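Local coordinates for YfkN protein (Bacillus subtilis subsp. subtilis, PDB 3GVE) that belongs to the calcineurin-like phosphoesterase family of metal-dependent proteins and carries a manganese and a magnesium ion side by side, at residues V278-L292 with V303-G315. Numbering follows the deposited sequence.
Sequences VMPSSWGKYLGVIDL and VADSKGSIESIAG
L287 pairs with E311, V289 with S309 and D291 with K307, each by two backbone hydrogen bonds, between antiparallel strands 286-292 and 305-312. L287 N to E311 O measures 2.9 Å. At the end of the register, I313 N donates a hydrogen bond to K285 O at 3.1 Å. K285 O also accepts from a water, which in turn takes the N-H of A314.

On the face of Y286 and I310, the tyrosine ring lies along the neighbouring strand. Its CG is anti to the carbonyl carbon (chi1 -78°), which lays the ring against S312. S312 CB sits over one ring face, 3.9 Å from the ring centroid, in a CH-pi contact. I310 fills the next place. Its CD1 meets Y286 CD1 at 3.8 Å, while CG2 reaches over G288 to V278 CB, 4.2 Å away, and to P280. Strand 278-280 lies under this face, nearly parallel to strand 305-312, with the axes 6.7 Å apart at closest approach. V278 CG1 comes within 3.6 Å of G308 CA, and G288 and G308 leave room for the valine. L253 also touches Y286 and I310.

The other face is more polar. A water lies within hydrogen-bonding distance of V289 O, S309 OG and D291 OD2; S309 OG lies 2.7 Å from it. D291 OD1 is held by H11 and S13, and E311 by K49 and H50. L287 packs on helix 40-53.

Toward the turn of the hairpin, L292 CD2 touches V303 CG1 and S306 CB. A304 and D305 form a classic beta bulge opposite K293. The pair is a long antiparallel beta hairpin whose second strand edges a four-stranded sheet. With V278 from the other sheet packed against it, it belongs to the two-sheet core of the calcineurin-like phosphoesterase fold.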
# COMPACT_ATOMS: atom_id res chain seq x y z
N VAL A 278 -9.62 -13.35 15.66
CA VAL A 278 -9.64 -11.92 15.37
C VAL A 278 -8.67 -11.60 14.23
O VAL A 278 -7.62 -12.21 14.11
CB VAL A 278 -9.33 -11.06 16.63
CG1 VAL A 278 -10.41 -11.28 17.69
CG2 VAL A 278 -7.93 -11.35 17.18
N MSE A 279 -9.04 -10.62 13.43
CA MSE A 279 -8.19 -10.09 12.37
C MSE A 279 -8.31 -8.57 12.41
O MSE A 279 -9.27 -7.99 11.89
CB MSE A 279 -8.58 -10.62 10.98
CG MSE A 279 -7.71 -10.03 9.86
SE MSE A 279 -8.39 -10.44 8.09
CE MSE A 279 -8.07 -12.34 8.06
N PRO A 280 -7.34 -7.94 13.05
CA PRO A 280 -7.43 -6.50 13.28
C PRO A 280 -6.79 -5.64 12.19
O PRO A 280 -5.90 -4.87 12.42
CB PRO A 280 -6.71 -6.33 14.62
CG PRO A 280 -5.69 -7.40 14.62
CD PRO A 280 -6.36 -8.58 13.95
N SER A 281 -7.32 -5.76 10.98
CA SER A 281 -7.01 -4.85 9.88
C SER A 281 -5.51 -4.87 9.56
O SER A 281 -4.90 -5.93 9.48
CB SER A 281 -7.52 -3.43 10.23
OG SER A 281 -7.45 -2.58 9.09
N SER A 282 -4.93 -3.70 9.33
CA SER A 282 -3.51 -3.57 9.04
C SER A 282 -3.03 -2.22 9.57
O SER A 282 -3.83 -1.36 9.89
CB SER A 282 -3.23 -3.72 7.55
OG SER A 282 -3.83 -2.68 6.82
N TRP A 283 -1.72 -2.08 9.71
CA TRP A 283 -1.05 -0.83 10.06
C TRP A 283 -1.42 -0.27 11.44
O TRP A 283 -1.21 0.90 11.70
CB TRP A 283 -1.29 0.24 8.97
CG TRP A 283 -0.70 -0.07 7.63
CD1 TRP A 283 -0.26 -1.25 7.18
CD2 TRP A 283 -0.51 0.88 6.58
NE1 TRP A 283 0.22 -1.11 5.88
CE2 TRP A 283 0.07 0.19 5.50
CE3 TRP A 283 -0.77 2.24 6.45
CZ2 TRP A 283 0.40 0.83 4.29
CZ3 TRP A 283 -0.45 2.87 5.26
CH2 TRP A 283 0.14 2.16 4.20
N GLY A 284 -1.96 -1.12 12.29
CA GLY A 284 -2.38 -0.69 13.62
C GLY A 284 -3.73 0.00 13.67
O GLY A 284 -4.04 0.61 14.65
N LYS A 285 -4.53 -0.12 12.62
CA LYS A 285 -5.85 0.54 12.57
C LYS A 285 -6.89 -0.02 13.55
O LYS A 285 -7.85 0.65 13.90
CB LYS A 285 -6.40 0.54 11.14
CG LYS A 285 -5.58 1.41 10.17
CD LYS A 285 -6.03 1.22 8.72
CE LYS A 285 -5.19 2.04 7.73
NZ LYS A 285 -5.68 1.80 6.34
N TYR A 286 -6.68 -1.26 13.99
CA TYR A 286 -7.53 -1.94 14.96
C TYR A 286 -6.63 -2.74 15.90
O TYR A 286 -5.52 -3.10 15.53
CB TYR A 286 -8.47 -2.91 14.24
CG TYR A 286 -9.67 -2.29 13.58
CD1 TYR A 286 -10.92 -2.43 14.13
CD2 TYR A 286 -9.55 -1.60 12.39
CE1 TYR A 286 -12.05 -1.87 13.51
CE2 TYR A 286 -10.66 -1.04 11.77
CZ TYR A 286 -11.89 -1.19 12.34
OH TYR A 286 -12.99 -0.63 11.73
N LEU A 287 -7.13 -2.99 17.10
CA LEU A 287 -6.54 -3.95 18.02
C LEU A 287 -7.48 -5.16 18.10
O LEU A 287 -8.69 -5.00 18.22
CB LEU A 287 -6.41 -3.34 19.41
CG LEU A 287 -5.74 -4.22 20.46
CD1 LEU A 287 -4.28 -4.43 20.10
CD2 LEU A 287 -5.88 -3.59 21.84
N GLY A 288 -6.92 -6.36 18.06
CA GLY A 288 -7.71 -7.57 18.27
C GLY A 288 -7.80 -7.87 19.75
O GLY A 288 -6.85 -7.68 20.49
N VAL A 289 -8.95 -8.37 20.17
CA VAL A 289 -9.20 -8.66 21.58
C VAL A 289 -9.94 -9.98 21.68
O VAL A 289 -11.04 -10.10 21.20
CB VAL A 289 -10.04 -7.53 22.27
CG1 VAL A 289 -10.24 -7.84 23.75
CG2 VAL A 289 -9.37 -6.18 22.09
N ILE A 290 -9.31 -10.96 22.30
CA ILE A 290 -9.97 -12.23 22.59
C ILE A 290 -10.10 -12.41 24.10
O ILE A 290 -9.15 -12.28 24.83
CB ILE A 290 -9.20 -13.42 21.99
CG1 ILE A 290 -9.32 -13.37 20.46
CG2 ILE A 290 -9.69 -14.73 22.55
CD1 ILE A 290 -8.58 -14.49 19.74
N ASP A 291 -11.32 -12.71 24.54
CA ASP A 291 -11.59 -13.01 25.94
C ASP A 291 -11.86 -14.50 26.06
O ASP A 291 -12.64 -15.06 25.33
CB ASP A 291 -12.78 -12.19 26.44
CG ASP A 291 -12.47 -10.71 26.49
OD1 ASP A 291 -11.65 -10.31 27.31
OD2 ASP A 291 -13.00 -9.96 25.66
N LEU A 292 -11.14 -15.13 26.98
CA LEU A 292 -11.36 -16.54 27.34
C LEU A 292 -11.83 -16.63 28.78
O LEU A 292 -11.22 -16.04 29.65
CB LEU A 292 -10.07 -17.34 27.19
CG LEU A 292 -9.42 -17.39 25.80
CD1 LEU A 292 -8.16 -18.23 25.78
CD2 LEU A 292 -10.44 -17.85 24.74
N VAL A 303 -11.87 -24.02 27.87
CA VAL A 303 -12.49 -22.74 27.63
C VAL A 303 -13.99 -22.88 27.73
O VAL A 303 -14.64 -23.47 26.88
CB VAL A 303 -12.14 -22.20 26.25
CG1 VAL A 303 -12.80 -20.85 26.03
CG2 VAL A 303 -10.64 -22.09 26.09
N ALA A 304 -14.52 -22.32 28.79
CA ALA A 304 -15.95 -22.38 29.12
C ALA A 304 -16.72 -21.40 28.22
O ALA A 304 -17.90 -21.62 27.91
CB ALA A 304 -16.16 -22.04 30.54
N ASP A 305 -16.13 -20.26 27.90
CA ASP A 305 -16.80 -19.25 27.05
C ASP A 305 -15.70 -18.42 26.40
O ASP A 305 -14.61 -18.37 26.90
CB ASP A 305 -17.73 -18.36 27.88
CG ASP A 305 -18.73 -17.55 27.03
OD1 ASP A 305 -18.93 -17.86 25.87
OD2 ASP A 305 -19.32 -16.61 27.58
N SER A 306 -16.01 -17.78 25.27
CA SER A 306 -14.96 -17.03 24.53
C SER A 306 -15.61 -15.95 23.73
O SER A 306 -16.82 -16.00 23.43
CB SER A 306 -14.20 -17.96 23.61
OG SER A 306 -15.02 -18.48 22.67
N LYS A 307 -14.85 -14.96 23.33
CA LYS A 307 -15.34 -13.93 22.41
C LYS A 307 -14.14 -13.37 21.65
O LYS A 307 -13.10 -13.18 22.26
CB LYS A 307 -16.01 -12.82 23.21
CG LYS A 307 -16.64 -11.71 22.38
CD LYS A 307 -17.27 -10.65 23.29
CE LYS A 307 -17.62 -9.39 22.55
NZ LYS A 307 -18.72 -9.59 21.65
N GLY A 308 -14.30 -13.11 20.34
CA GLY A 308 -13.34 -12.35 19.54
C GLY A 308 -13.95 -11.04 19.12
O GLY A 308 -15.09 -11.04 18.59
N SER A 309 -13.24 -9.95 19.27
CA SER A 309 -13.70 -8.65 18.84
C SER A 309 -12.55 -7.81 18.38
O SER A 309 -11.37 -8.15 18.63
CB SER A 309 -14.41 -7.94 20.02
OG SER A 309 -13.61 -7.74 21.12
N ILE A 310 -12.83 -6.77 17.62
CA ILE A 310 -11.77 -5.86 17.22
C ILE A 310 -12.24 -4.46 17.57
O ILE A 310 -13.42 -4.20 17.59
CB ILE A 310 -11.42 -5.97 15.73
CG1 ILE A 310 -12.69 -5.84 14.86
CG2 ILE A 310 -10.71 -7.31 15.44
CD1 ILE A 310 -12.41 -5.82 13.37
N GLU A 311 -11.31 -3.58 17.86
CA GLU A 311 -11.64 -2.20 18.24
C GLU A 311 -10.80 -1.27 17.39
O GLU A 311 -9.61 -1.44 17.29
CB GLU A 311 -11.34 -1.98 19.72
CG GLU A 311 -11.62 -0.55 20.18
CD GLU A 311 -11.54 -0.36 21.68
OE1 GLU A 311 -10.81 -1.08 22.38
OE2 GLU A 311 -12.21 0.55 22.16
N SER A 312 -11.44 -0.28 16.79
CA SER A 312 -10.76 0.71 15.97
C SER A 312 -10.04 1.77 16.80
O SER A 312 -10.48 2.13 17.86
CB SER A 312 -11.76 1.43 15.07
OG SER A 312 -12.73 2.11 15.84
N ILE A 313 -8.92 2.27 16.28
CA ILE A 313 -8.29 3.45 16.89
C ILE A 313 -9.13 4.68 16.60
O ILE A 313 -9.18 5.60 17.38
CB ILE A 313 -6.82 3.67 16.46
CG1 ILE A 313 -6.68 3.82 14.94
CG2 ILE A 313 -5.95 2.54 16.98
CD1 ILE A 313 -5.31 4.30 14.48
N ALA A 314 -9.83 4.66 15.47
CA ALA A 314 -10.77 5.73 15.13
C ALA A 314 -11.86 5.84 16.17
O ALA A 314 -12.56 4.88 16.47
CB ALA A 314 -11.36 5.51 13.77
N GLY A 315 -11.99 7.02 16.72
CA GLY A 315 -13.02 7.27 17.72
C GLY A 315 -12.71 6.88 19.15
O GLY A 315 -13.43 7.22 20.07
O HOH W 1 -9.34 2.79 12.81
O HOH W 2 -13.50 -9.83 22.78